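Local coordinates for protein putative amidohydrolase/peptidase (Burkholderia cenocepacia, PDB 4WJB) that probably hydrolyses carbon-nitrogen bonds other than peptide bonds, as a zinc-dependent member of the peptidase M20 family, at residues 82-87 / 126-131; 88-93 / 192-197; 225-230 / 306-311; 274-279 / 297-302. All blocks are in the same frame, centred on the assembly; numbering follows the deposited sequence.

Contact 1 (82-87 / 126-131); sequences AGRRPD and AIETER. With SO4 (sulfate ion), chain F.
Two connecting loops, one after strand 77-81 and one before strand 133-138, meet at the edge of the zinc-binding domain, and R84 and E130 carry the contact. R84 forms a side-on salt bridge with the E130 carboxylate. Its NE gives a hydrogen bond to E130 OE1 at 2.7 Å, and its NH1 gives one to E130 OE2 at 2.6 Å. Both oxygens use their syn lone pairs, and the two planes are 33° apart. A turn at chi3 of R84 (62°) swings the guanidinium alongside E130. R84 CG passes 3.6 Å from E128 OE2. R85 NE makes a long salt bridge to E130 OE2. The backbones add R84 N to T129 O (2.7 Å) and R85 N to E130 O (3.0 Å). Two waters link A82 O to T129. R131 turns away, and its NE is hydrogen-bonded to E423 O. At the R85 guanidinium edge, NH2 bonds a sulfate O3 whose place is doubtful; R131 NH2 bonds O1 weakly. This is a surface salt-bridge network between loops, away from the zinc site.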
loop_
_atom_site.group_PDB
_atom_site.type_symbol
_atom_site.label_atom_id
_atom_site.label_comp_id
_atom_site.label_asym_id
_atom_site.label_seq_id
_atom_site.Cartn_x
_atom_site.Cartn_y
_atom_site.Cartn_z
ATOM N N ALA A 82 16.092 -40.238 -36.497
ATOM C CA ALA A 82 16.341 -40.112 -37.931
ATOM C C ALA A 82 15.052 -40.025 -38.752
ATOM O O ALA A 82 14.019 -40.579 -38.375
ATOM C CB ALA A 82 17.194 -41.281 -38.423
ATOM N N GLY A 83 15.123 -39.304 -39.866
ATOM C CA GLY A 83 14.044 -39.279 -40.836
ATOM C C GLY A 83 14.534 -39.869 -42.144
ATOM O O GLY A 83 15.732 -40.101 -42.301
ATOM N N ARG A 84 13.619 -40.112 -43.078
ATOM C CA ARG A 84 13.981 -40.669 -44.380
ATOM C C ARG A 84 14.937 -39.739 -45.125
ATOM O O ARG A 84 15.877 -40.192 -45.772
ATOM C CB ARG A 84 12.727 -40.926 -45.221
ATOM C CG ARG A 84 12.949 -41.839 -46.415
ATOM C CD ARG A 84 11.707 -41.924 -47.286
ATOM N NE ARG A 84 11.347 -40.619 -47.832
ATOM C CZ ARG A 84 11.896 -40.084 -48.919
ATOM N NH1 ARG A 84 11.508 -38.887 -49.340
ATOM N NH2 ARG A 84 12.828 -40.747 -49.590
ATOM N N ARG A 85 14.692 -38.436 -45.032
ATOM C CA ARG A 85 15.604 -37.447 -45.596
ATOM C C ARG A 85 16.380 -36.770 -44.477
ATOM O O ARG A 85 15.859 -35.871 -43.823
ATOM C CB ARG A 85 14.846 -36.399 -46.419
ATOM C CG ARG A 85 14.254 -36.935 -47.706
ATOM C CD ARG A 85 13.772 -35.820 -48.622
ATOM N NE ARG A 85 12.605 -35.122 -48.087
ATOM C CZ ARG A 85 12.606 -33.854 -47.688
ATOM N NH1 ARG A 85 13.716 -33.132 -47.761
ATOM N NH2 ARG A 85 11.492 -33.308 -47.222
ATOM N N PRO A 86 17.628 -37.207 -44.247
ATOM C CA PRO A 86 18.440 -36.703 -43.131
ATOM C C PRO A 86 18.716 -35.204 -43.178
ATOM O O PRO A 86 18.900 -34.594 -42.123
ATOM C CB PRO A 86 19.755 -37.489 -43.265
ATOM C CG PRO A 86 19.757 -38.030 -44.657
ATOM C CD PRO A 86 18.321 -38.269 -44.997
ATOM N N ASP A 87 18.749 -34.617 -44.371
ATOM C CA ASP A 87 19.060 -33.198 -44.479
ATOM C C ASP A 87 17.803 -32.329 -44.467
ATOM O O ASP A 87 17.888 -31.112 -44.621
ATOM C CB ASP A 87 19.892 -32.923 -45.739
ATOM C CG ASP A 87 19.170 -33.294 -47.020
ATOM O OD1 ASP A 87 18.168 -34.037 -46.960
ATOM O OD2 ASP A 87 19.624 -32.853 -48.097
ATOM N N ALA A 126 7.124 -48.967 -35.388
ATOM C CA ALA A 126 8.059 -49.089 -36.508
ATOM C C ALA A 126 7.759 -48.064 -37.597
ATOM O O ALA A 126 7.733 -48.389 -38.784
ATOM C CB ALA A 126 8.021 -50.506 -37.087
ATOM N N ILE A 127 7.518 -46.824 -37.187
ATOM C CA ILE A 127 7.177 -45.771 -38.132
ATOM C C ILE A 127 8.411 -45.015 -38.633
ATOM O O ILE A 127 9.266 -44.603 -37.841
ATOM C CB ILE A 127 6.176 -44.785 -37.494
ATOM C CG1 ILE A 127 4.821 -45.470 -37.313
ATOM C CG2 ILE A 127 6.027 -43.526 -38.334
ATOM C CD1 ILE A 127 3.772 -44.579 -36.696
ATOM N N GLU A 128 8.507 -44.855 -39.952
ATOM C CA GLU A 128 9.512 -43.983 -40.554
ATOM C C GLU A 128 8.878 -42.641 -40.935
ATOM O O GLU A 128 7.812 -42.601 -41.550
ATOM C CB GLU A 128 10.151 -44.639 -41.784
ATOM C CG GLU A 128 10.793 -43.645 -42.756
ATOM C CD GLU A 128 11.687 -44.303 -43.797
ATOM O OE1 GLU A 128 12.889 -44.502 -43.515
ATOM O OE2 GLU A 128 11.191 -44.612 -44.902
ATOM N N THR A 129 9.531 -41.546 -40.557
ATOM C CA THR A 129 9.042 -40.211 -40.893
ATOM C C THR A 129 9.892 -39.587 -41.992
ATOM O O THR A 129 11.063 -39.941 -42.158
ATOM C CB THR A 129 9.037 -39.281 -39.666
ATOM O OG1 THR A 129 10.377 -39.098 -39.191
ATOM C CG2 THR A 129 8.183 -39.873 -38.557
ATOM N N GLU A 130 9.299 -38.672 -42.754
ATOM C CA GLU A 130 10.041 -37.979 -43.803
ATOM C C GLU A 130 11.149 -37.136 -43.199
ATOM O O GLU A 130 12.288 -37.144 -43.672
ATOM C CB GLU A 130 9.117 -37.094 -44.643
ATOM C CG GLU A 130 8.332 -37.852 -45.684
ATOM C CD GLU A 130 9.229 -38.671 -46.592
ATOM O OE1 GLU A 130 9.067 -39.909 -46.619
ATOM O OE2 GLU A 130 10.100 -38.079 -47.268
ATOM N N ARG A 131 10.796 -36.421 -42.138
ATOM C CA ARG A 131 11.694 -35.497 -41.467
ATOM C C ARG A 131 12.228 -36.080 -40.181
ATOM O O ARG A 131 11.518 -36.797 -39.482
ATOM C CB ARG A 131 10.972 -34.183 -41.156
ATOM C CG ARG A 131 10.494 -33.490 -42.387
ATOM C CD ARG A 131 9.608 -32.312 -42.085
ATOM N NE ARG A 131 9.202 -31.716 -43.348
ATOM C CZ ARG A 131 9.964 -30.890 -44.052
ATOM N NH1 ARG A 131 11.165 -30.542 -43.599
ATOM N NH2 ARG A 131 9.523 -30.401 -45.204
HETATM S S SO4 F . 12.749 -29.343 -46.501
HETATM O O1 SO4 F . 11.841 -28.201 -46.453
HETATM O O2 SO4 F . 13.942 -29.047 -45.716
HETATM O O3 SO4 F . 12.090 -30.528 -45.969
HETATM O O4 SO4 F . 13.127 -29.634 -47.883
HETATM O O HOH W 1 12.134 -42.133 -39.554
HETATM O O HOH W 2 11.676 -39.752 -36.685
#

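Contact 2 (88-93 / 192-197); sequences AAPVMT and GGYPVH. With SO4 (sulfate ion), chain F.
P90 and A89 pack against the loop Y194-H197 to form the apolar centre. A89 CB lies 4.2 Å from P195 CB. P90 CG meets the Y194 ring at its edge, 4.4 Å from CE1. M92 CB reaches V196 CG1 at a similar distance. V196 has CG1 anti to its backbone N (chi1 171°), which also brings that methyl to 3.6 Å from P90 O. Further out, V91 CG2 sits at the edge of the H197 imidazole, 3.9 Å from CD2. The polar edge has one direct backbone bond: H197 N gives to P90 O at 2.8 Å, with the donor tilted 25° from the carbonyl plane. A89 N bonds O2 of a sulfate at 3.1 Å. H197 NE2 is hydrogen-bonded to E423 OE1, and Y194 OH to R70 NH2. Just beyond, the M92 backbone is hydrogen-bonded to A198 and Y200. The contact is the lead-in to the parallel pairing of strands 91-96 and 198-204 in the M20 zinc-binding domain.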
loop_
_atom_site.group_PDB
_atom_site.type_symbol
_atom_site.label_atom_id
_atom_site.label_comp_id
_atom_site.label_asym_id
_atom_site.label_seq_id
_atom_site.Cartn_x
_atom_site.Cartn_y
_atom_site.Cartn_z
ATOM N N ALA A 88 16.644 -32.950 -44.266
ATOM C CA ALA A 88 15.389 -32.204 -44.170
ATOM C C ALA A 88 15.304 -31.408 -42.866
ATOM O O ALA A 88 15.834 -31.830 -41.839
ATOM C CB ALA A 88 14.199 -33.149 -44.282
ATOM N N ALA A 89 14.644 -30.253 -42.914
ATOM C CA ALA A 89 14.396 -29.472 -41.709
ATOM C C ALA A 89 13.623 -30.314 -40.701
ATOM O O ALA A 89 12.638 -30.966 -41.051
ATOM C CB ALA A 89 13.632 -28.192 -42.040
ATOM N N PRO A 90 14.083 -30.322 -39.444
ATOM C CA PRO A 90 13.486 -31.204 -38.442
ATOM C C PRO A 90 12.181 -30.676 -37.866
ATOM O O PRO A 90 11.903 -29.471 -37.910
ATOM C CB PRO A 90 14.557 -31.253 -37.353
ATOM C CG PRO A 90 15.184 -29.899 -37.428
ATOM C CD PRO A 90 15.241 -29.589 -38.907
ATOM N N VAL A 91 11.382 -31.594 -37.336
ATOM C CA VAL A 91 10.324 -31.234 -36.411
ATOM C C VAL A 91 10.916 -31.339 -35.014
ATOM O O VAL A 91 11.545 -32.344 -34.680
ATOM C CB VAL A 91 9.088 -32.141 -36.551
ATOM C CG1 VAL A 91 8.066 -31.819 -35.454
ATOM C CG2 VAL A 91 8.465 -31.959 -37.927
ATOM N N MET A 92 10.735 -30.298 -34.208
ATOM C CA MET A 92 11.351 -30.239 -32.886
ATOM C C MET A 92 10.282 -30.208 -31.802
ATOM O O MET A 92 9.231 -29.601 -31.975
ATOM C CB MET A 92 12.266 -29.010 -32.766
ATOM C CG MET A 92 12.933 -28.842 -31.391
ATOM S SD MET A 92 14.246 -27.589 -31.348
ATOM C CE MET A 92 13.354 -26.130 -31.895
ATOM N N THR A 93 10.546 -30.886 -30.693
ATOM C CA THR A 93 9.651 -30.826 -29.551
ATOM C C THR A 93 10.461 -30.957 -28.276
ATOM O O THR A 93 11.525 -31.561 -28.267
ATOM C CB THR A 93 8.559 -31.919 -29.605
ATOM O OG1 THR A 93 7.600 -31.690 -28.566
ATOM C CG2 THR A 93 9.157 -33.312 -29.449
ATOM N N GLY A 192 21.167 -22.536 -32.607
ATOM C CA GLY A 192 20.207 -22.035 -33.576
ATOM C C GLY A 192 20.843 -21.740 -34.924
ATOM O O GLY A 192 21.928 -22.245 -35.240
ATOM N N GLY A 193 20.159 -20.929 -35.723
ATOM C CA GLY A 193 20.681 -20.515 -37.013
ATOM C C GLY A 193 20.482 -21.512 -38.145
ATOM O O GLY A 193 21.122 -21.396 -39.190
ATOM N N TYR A 194 19.604 -22.492 -37.948
ATOM C CA TYR A 194 19.303 -23.462 -39.004
ATOM C C TYR A 194 17.788 -23.625 -39.152
ATOM O O TYR A 194 17.049 -23.397 -38.199
ATOM C CB TYR A 194 19.973 -24.813 -38.711
ATOM C CG TYR A 194 19.534 -25.439 -37.412
ATOM C CD1 TYR A 194 18.392 -26.229 -37.349
ATOM C CD2 TYR A 194 20.264 -25.245 -36.248
ATOM C CE1 TYR A 194 17.982 -26.801 -36.155
ATOM C CE2 TYR A 194 19.861 -25.808 -35.049
ATOM C CZ TYR A 194 18.719 -26.581 -35.009
ATOM O OH TYR A 194 18.324 -27.148 -33.824
ATOM N N PRO A 195 17.321 -24.005 -40.353
ATOM C CA PRO A 195 15.884 -24.173 -40.616
ATOM C C PRO A 195 15.222 -25.239 -39.741
ATOM O O PRO A 195 15.739 -26.356 -39.620
ATOM C CB PRO A 195 15.843 -24.597 -42.088
ATOM C CG PRO A 195 17.113 -24.073 -42.673
ATOM C CD PRO A 195 18.129 -24.161 -41.577
ATOM N N VAL A 196 14.089 -24.888 -39.139
ATOM C CA VAL A 196 13.269 -25.842 -38.395
ATOM C C VAL A 196 11.889 -25.910 -39.039
ATOM O O VAL A 196 11.254 -24.880 -39.253
ATOM C CB VAL A 196 13.144 -25.450 -36.905
ATOM C CG1 VAL A 196 12.111 -26.312 -36.193
ATOM C CG2 VAL A 196 14.487 -25.554 -36.216
ATOM N N HIS A 197 11.431 -27.117 -39.372
ATOM C CA HIS A 197 10.164 -27.268 -40.081
ATOM C C HIS A 197 8.986 -26.831 -39.218
ATOM O O HIS A 197 8.122 -26.076 -39.662
ATOM C CB HIS A 197 9.964 -28.718 -40.539
ATOM C CG HIS A 197 8.672 -28.944 -41.260
ATOM N ND1 HIS A 197 8.418 -28.428 -42.514
ATOM C CD2 HIS A 197 7.550 -29.606 -40.891
ATOM C CE1 HIS A 197 7.200 -28.776 -42.892
ATOM N NE2 HIS A 197 6.651 -29.491 -41.925
HETATM S S SO4 F . 12.749 -29.343 -46.501
HETATM O O1 SO4 F . 11.841 -28.201 -46.453
HETATM O O2 SO4 F . 13.942 -29.047 -45.716
HETATM O O3 SO4 F . 12.090 -30.528 -45.969
HETATM O O4 SO4 F . 13.127 -29.634 -47.883
#

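Contact 3 (225-230 / 306-311); sequences GQRWYE and AVLDEL
R227 and D309 form a salt bridge between strand 217-234 and helix 305-326. The grip is end-on, with both terminal nitrogens on one oxygen. R227 NH2 lies 2.8 Å from D309 OD1, and R227 NH1 lies 2.9 Å from the same atom. OD1 sits close to the guanidinium plane. The carboxylate is turned 51° against that plane: NH1 meets OD1 nearly along its C-O axis, while NH2 comes from above the carboxylate. R227 NH2 makes a second salt bridge, to D305 at the start of the helix. The two carboxylates probably offset the buried positive charge.

L308 packs against one face of the same group. Its CB lies over the centre of that face, 3.6 Å above the plane. A bend at chi2 (-101°) carries the R227 chain slantwise across L308 and sets its guanidinium against CB. L308 CD1 reaches the backbone of G225, 3.6 Å from its C atom. Y229, further along the strand, bonds through OH to D312. On the other side of the strand, W228 NE1 gives a hydrogen bond to Q226 OE1 at 2.9 Å. W228 also packs on R287 of the second subunit.

Strand and helix run nearly parallel, 18° apart, with axes 9.2 Å from each other. This is helix-on-sheet packing within the alpha/beta dimerisation domain of the M20 family.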
loop_
_atom_site.group_PDB
_atom_site.type_symbol
_atom_site.label_atom_id
_atom_site.label_comp_id
_atom_site.label_asym_id
_atom_site.label_seq_id
_atom_site.Cartn_x
_atom_site.Cartn_y
_atom_site.Cartn_z
ATOM N N GLY A 225 0.627 -10.573 -24.886
ATOM C CA GLY A 225 1.367 -9.326 -24.910
ATOM C C GLY A 225 1.245 -8.691 -23.538
ATOM O O GLY A 225 0.335 -9.033 -22.782
ATOM N N GLN A 226 2.152 -7.778 -23.207
ATOM C CA GLN A 226 2.147 -7.123 -21.902
ATOM C C GLN A 226 2.482 -5.642 -22.006
ATOM O O GLN A 226 3.355 -5.251 -22.783
ATOM C CB GLN A 226 3.149 -7.785 -20.951
ATOM C CG GLN A 226 2.950 -9.266 -20.722
ATOM C CD GLN A 226 3.990 -9.849 -19.787
ATOM O OE1 GLN A 226 4.341 -9.241 -18.775
ATOM N NE2 GLN A 226 4.493 -11.033 -20.123
ATOM N N ARG A 227 1.787 -4.828 -21.217
ATOM C CA ARG A 227 2.157 -3.430 -21.011
ATOM C C ARG A 227 2.168 -3.130 -19.510
ATOM O O ARG A 227 1.158 -3.324 -18.831
ATOM C CB ARG A 227 1.185 -2.483 -21.725
ATOM C CG ARG A 227 0.850 -2.863 -23.158
ATOM C CD ARG A 227 1.631 -2.047 -24.176
ATOM N NE ARG A 227 1.372 -2.517 -25.535
ATOM C CZ ARG A 227 0.593 -1.899 -26.419
ATOM N NH1 ARG A 227 -0.005 -0.757 -26.109
ATOM N NH2 ARG A 227 0.427 -2.420 -27.627
ATOM N N TRP A 228 3.303 -2.668 -18.994
ATOM C CA TRP A 228 3.422 -2.351 -17.571
ATOM C C TRP A 228 3.530 -0.844 -17.363
ATOM O O TRP A 228 4.163 -0.148 -18.161
ATOM C CB TRP A 228 4.643 -3.035 -16.945
ATOM C CG TRP A 228 4.613 -4.535 -16.940
ATOM C CD1 TRP A 228 3.800 -5.348 -17.675
ATOM C CD2 TRP A 228 5.443 -5.400 -16.154
ATOM N NE1 TRP A 228 4.076 -6.665 -17.400
ATOM C CE2 TRP A 228 5.078 -6.727 -16.470
ATOM C CE3 TRP A 228 6.456 -5.183 -15.213
ATOM C CZ2 TRP A 228 5.688 -7.830 -15.876
ATOM C CZ3 TRP A 228 7.063 -6.281 -14.625
ATOM C CH2 TRP A 228 6.677 -7.590 -14.961
ATOM N N TYR A 229 2.932 -0.355 -16.279
ATOM C CA TYR A 229 2.930 1.069 -15.971
ATOM C C TYR A 229 3.265 1.339 -14.509
ATOM O O TYR A 229 3.044 0.496 -13.638
ATOM C CB TYR A 229 1.568 1.700 -16.280
ATOM C CG TYR A 229 1.064 1.486 -17.687
ATOM C CD1 TYR A 229 0.397 0.319 -18.030
ATOM C CD2 TYR A 229 1.236 2.458 -18.666
ATOM C CE1 TYR A 229 -0.069 0.113 -19.310
ATOM C CE2 TYR A 229 0.768 2.263 -19.955
ATOM C CZ TYR A 229 0.115 1.086 -20.266
ATOM O OH TYR A 229 -0.360 0.867 -21.536
ATOM N N GLU A 230 3.802 2.526 -14.254
ATOM C CA GLU A 230 3.915 3.050 -12.903
ATOM C C GLU A 230 3.144 4.357 -12.839
ATOM O O GLU A 230 3.276 5.205 -13.724
ATOM C CB GLU A 230 5.379 3.253 -12.509
ATOM C CG GLU A 230 6.131 1.950 -12.301
ATOM C CD GLU A 230 7.565 2.169 -11.881
ATOM O OE1 GLU A 230 8.059 3.303 -12.030
ATOM O OE2 GLU A 230 8.198 1.204 -11.403
ATOM N N ALA A 306 -3.754 -4.726 -30.576
ATOM C CA ALA A 306 -4.752 -3.681 -30.789
ATOM C C ALA A 306 -5.554 -3.438 -29.517
ATOM O O ALA A 306 -5.842 -2.293 -29.165
ATOM C CB ALA A 306 -5.677 -4.047 -31.939
ATOM N N VAL A 307 -5.910 -4.521 -28.832
ATOM C CA VAL A 307 -6.612 -4.428 -27.555
ATOM C C VAL A 307 -5.726 -3.773 -26.493
ATOM O O VAL A 307 -6.187 -2.931 -25.721
ATOM C CB VAL A 307 -7.081 -5.818 -27.063
ATOM C CG1 VAL A 307 -7.534 -5.758 -25.608
ATOM C CG2 VAL A 307 -8.195 -6.342 -27.958
ATOM N N LEU A 308 -4.453 -4.155 -26.463
ATOM C CA LEU A 308 -3.495 -3.534 -25.552
ATOM C C LEU A 308 -3.396 -2.032 -25.813
ATOM O O LEU A 308 -3.259 -1.242 -24.877
ATOM C CB LEU A 308 -2.119 -4.197 -25.682
ATOM C CG LEU A 308 -2.001 -5.588 -25.052
ATOM C CD1 LEU A 308 -0.632 -6.194 -25.326
ATOM C CD2 LEU A 308 -2.273 -5.544 -23.550
ATOM N N ASP A 309 -3.474 -1.639 -27.081
ATOM C CA ASP A 309 -3.485 -0.222 -27.430
ATOM C C ASP A 309 -4.723 0.461 -26.863
ATOM O O ASP A 309 -4.647 1.581 -26.356
ATOM C CB ASP A 309 -3.434 -0.026 -28.944
ATOM C CG ASP A 309 -2.052 -0.257 -29.516
ATOM O OD1 ASP A 309 -1.079 -0.301 -28.735
ATOM O OD2 ASP A 309 -1.940 -0.393 -30.752
ATOM N N GLU A 310 -5.862 -0.218 -26.947
ATOM C CA GLU A 310 -7.112 0.339 -26.431
ATOM C C GLU A 310 -7.085 0.443 -24.909
ATOM O O GLU A 310 -7.593 1.411 -24.332
ATOM C CB GLU A 310 -8.304 -0.504 -26.885
ATOM C CG GLU A 310 -8.464 -0.576 -28.398
ATOM C CD GLU A 310 -9.772 -1.218 -28.821
ATOM O OE1 GLU A 310 -10.610 -1.508 -27.939
ATOM O OE2 GLU A 310 -9.967 -1.423 -30.037
ATOM N N LEU A 311 -6.499 -0.560 -24.260
ATOM C CA LEU A 311 -6.352 -0.546 -22.809
ATOM C C LEU A 311 -5.451 0.601 -22.372
ATOM O O LEU A 311 -5.733 1.277 -21.381
ATOM C CB LEU A 311 -5.790 -1.873 -22.311
ATOM C CG LEU A 311 -6.776 -3.039 -22.382
ATOM C CD1 LEU A 311 -6.060 -4.358 -22.172
ATOM C CD2 LEU A 311 -7.871 -2.848 -21.346
#

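Contact 4 (274-279 / 297-302); sequences RATVGM and TVEFRH. With SO4 (sulfate ion), chain G.
F300 meets A275 at the edge of its ring, with A275 CB 3.8 Å from F300 CD1. V298 CG1 lies over one ring face, 4.0 Å above the plane and offset toward the rim. Helices 251-268 and 305-326 cover this side of the sheet.

The other flat groups lie on the face of R274, T276, E299 and R301. R301 forms a side-on salt bridge with E299 of its own strand. NH2 gives a bond to E299 OE1 at 2.9 Å, in the guanidinium plane, and NE one to E299 OE2. E299 has CG between the backbone N and the carbonyl carbon (chi1 64°), and a bend at chi2 turns its carboxylate to R301. A sulfate sits at another edge of the guanidinium; R301 NH2 bonds its O1 at 3.0 Å, and the other bonds, from NH1 and NH2, are weak. H239 and N288 of the second subunit also hold it. One water joins T276 OG1, E299 O and E299 OE2; T276 OG1 is also hydrogen-bonded to R248 of the second subunit. R274 CB packs on R301 CB, while R274 NE turns to G241 O of the second subunit.

The backbones form hydrogen-bonded pairs R274-R301 and T276-E299. T297 N gives a bond to M279 O (3.1 Å).

This is the antiparallel hairpin 274-283/289-302 of the M20 dimerisation domain, between helices and the second subunit.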
loop_
_atom_site.group_PDB
_atom_site.type_symbol
_atom_site.label_atom_id
_atom_site.label_comp_id
_atom_site.label_asym_id
_atom_site.label_seq_id
_atom_site.Cartn_x
_atom_site.Cartn_y
_atom_site.Cartn_z
ATOM N N ARG A 274 -6.047 -9.433 -19.141
ATOM C CA ARG A 274 -5.638 -9.426 -17.740
ATOM C C ARG A 274 -5.331 -7.989 -17.344
ATOM O O ARG A 274 -4.537 -7.325 -18.000
ATOM C CB ARG A 274 -4.413 -10.315 -17.511
ATOM C CG ARG A 274 -4.541 -11.726 -18.074
ATOM C CD ARG A 274 -5.454 -12.602 -17.227
ATOM N NE ARG A 274 -5.412 -13.997 -17.663
ATOM C CZ ARG A 274 -6.227 -14.520 -18.575
ATOM N NH1 ARG A 274 -7.166 -13.772 -19.142
ATOM N NH2 ARG A 274 -6.111 -15.796 -18.911
ATOM N N ALA A 275 -5.966 -7.502 -16.284
ATOM C CA ALA A 275 -5.727 -6.135 -15.829
ATOM C C ALA A 275 -5.555 -6.142 -14.327
ATOM O O ALA A 275 -6.441 -6.589 -13.607
ATOM C CB ALA A 275 -6.861 -5.224 -16.239
ATOM N N THR A 276 -4.410 -5.658 -13.856
ATOM C CA THR A 276 -4.039 -5.860 -12.459
ATOM C C THR A 276 -3.269 -4.694 -11.841
ATOM O O THR A 276 -2.335 -4.159 -12.439
ATOM C CB THR A 276 -3.176 -7.135 -12.304
ATOM O OG1 THR A 276 -3.758 -8.206 -13.055
ATOM C CG2 THR A 276 -3.060 -7.544 -10.845
ATOM N N VAL A 277 -3.666 -4.309 -10.635
ATOM C CA VAL A 277 -2.847 -3.435 -9.805
ATOM C C VAL A 277 -2.301 -4.311 -8.683
ATOM O O VAL A 277 -3.036 -4.707 -7.784
ATOM C CB VAL A 277 -3.643 -2.237 -9.249
ATOM C CG1 VAL A 277 -2.782 -1.410 -8.293
ATOM C CG2 VAL A 277 -4.150 -1.367 -10.389
ATOM N N GLY A 278 -1.020 -4.657 -8.763
ATOM C CA GLY A 278 -0.452 -5.620 -7.835
ATOM C C GLY A 278 0.333 -4.987 -6.704
ATOM O O GLY A 278 0.605 -5.631 -5.686
ATOM N N MET A 279 0.694 -3.721 -6.881
ATOM C CA MET A 279 1.534 -3.024 -5.912
ATOM C C MET A 279 1.019 -1.617 -5.636
ATOM O O MET A 279 0.683 -0.880 -6.558
ATOM C CB MET A 279 2.984 -2.972 -6.408
ATOM C CG MET A 279 3.950 -2.234 -5.486
ATOM S SD MET A 279 5.648 -2.267 -6.122
ATOM C CE MET A 279 6.532 -1.507 -4.760
ATOM N N THR A 297 1.151 0.261 -9.367
ATOM C CA THR A 297 1.499 -0.298 -10.667
ATOM C C THR A 297 0.264 -0.760 -11.422
ATOM O O THR A 297 -0.761 -1.078 -10.823
ATOM C CB THR A 297 2.454 -1.490 -10.531
ATOM O OG1 THR A 297 1.823 -2.513 -9.753
ATOM C CG2 THR A 297 3.757 -1.064 -9.851
ATOM N N VAL A 298 0.369 -0.785 -12.746
ATOM C CA VAL A 298 -0.682 -1.339 -13.583
ATOM C C VAL A 298 -0.045 -2.249 -14.623
ATOM O O VAL A 298 0.982 -1.904 -15.212
ATOM C CB VAL A 298 -1.504 -0.242 -14.297
ATOM C CG1 VAL A 298 -2.623 -0.859 -15.120
ATOM C CG2 VAL A 298 -2.081 0.742 -13.293
ATOM N N GLU A 299 -0.635 -3.415 -14.846
ATOM C CA GLU A 299 -0.193 -4.230 -15.972
ATOM C C GLU A 299 -1.392 -4.762 -16.747
ATOM O O GLU A 299 -2.399 -5.175 -16.169
ATOM C CB GLU A 299 0.730 -5.371 -15.509
ATOM C CG GLU A 299 0.107 -6.403 -14.591
ATOM C CD GLU A 299 0.650 -7.806 -14.844
ATOM O OE1 GLU A 299 1.837 -8.066 -14.552
ATOM O OE2 GLU A 299 -0.117 -8.647 -15.356
ATOM N N PHE A 300 -1.288 -4.684 -18.069
ATOM C CA PHE A 300 -2.273 -5.245 -18.981
ATOM C C PHE A 300 -1.656 -6.440 -19.688
ATOM O O PHE A 300 -0.485 -6.393 -20.076
ATOM C CB PHE A 300 -2.725 -4.215 -20.022
ATOM C CG PHE A 300 -3.503 -3.062 -19.453
ATOM C CD1 PHE A 300 -4.529 -3.278 -18.546
ATOM C CD2 PHE A 300 -3.215 -1.763 -19.840
ATOM C CE1 PHE A 300 -5.253 -2.218 -18.030
ATOM C CE2 PHE A 300 -3.936 -0.694 -19.324
ATOM C CZ PHE A 300 -4.955 -0.922 -18.421
ATOM N N ARG A 301 -2.432 -7.507 -19.862
ATOM C CA ARG A 301 -1.986 -8.633 -20.686
ATOM C C ARG A 301 -3.116 -9.095 -21.599
ATOM O O ARG A 301 -4.263 -9.211 -21.161
ATOM C CB ARG A 301 -1.491 -9.793 -19.816
ATOM C CG ARG A 301 -0.388 -9.401 -18.846
ATOM C CD ARG A 301 0.349 -10.608 -18.290
ATOM N NE ARG A 301 1.139 -10.239 -17.123
ATOM C CZ ARG A 301 2.190 -10.924 -16.684
ATOM N NH1 ARG A 301 2.581 -12.022 -17.317
ATOM N NH2 ARG A 301 2.854 -10.509 -15.613
ATOM N N HIS A 302 -2.783 -9.354 -22.865
ATOM C CA HIS A 302 -3.764 -9.733 -23.882
ATOM C C HIS A 302 -3.044 -10.229 -25.133
ATOM O O HIS A 302 -1.985 -9.712 -25.483
ATOM C CB HIS A 302 -4.668 -8.550 -24.236
ATOM C CG HIS A 302 -5.941 -8.940 -24.922
ATOM N ND1 HIS A 302 -6.030 -9.118 -26.285
ATOM C CD2 HIS A 302 -7.180 -9.183 -24.430
ATOM C CE1 HIS A 302 -7.267 -9.458 -26.603
ATOM N NE2 HIS A 302 -7.986 -9.499 -25.496
HETATM S S SO4 G . 5.686 -12.855 -15.616
HETATM O O1 SO4 G . 4.989 -12.298 -14.462
HETATM O O2 SO4 G . 5.731 -11.859 -16.688
HETATM O O3 SO4 G . 7.049 -13.213 -15.244
HETATM O O4 SO4 G . 4.989 -14.047 -16.088
HETATM O O HOH W 3 -2.735 -8.143 -15.466
HETATM O O HOH W 4 0.438 -4.176 -11.377
#

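Overall arrangement
The four contacts divide between two regions of the chain. Contacts 1 and 2 lie in the zinc-binding domain, away from the zinc site, about 13 Å apart between centres, and are partly buried. They touch through R131 and A89, and both meet the same sulfate. Contact 1 is mostly charged and joins loops; contact 2 is largely apolar and leads into strands. Contacts 3 and 4 are buried and lie about 9 Å apart between centres in the dimerisation domain. Strand 225-230 pairs with strand 297-302, so one sheet serves both. Contact 3 adds a helix through a salt bridge, whereas contact 4 relies on backbone pairing. Only these two touch the second subunit.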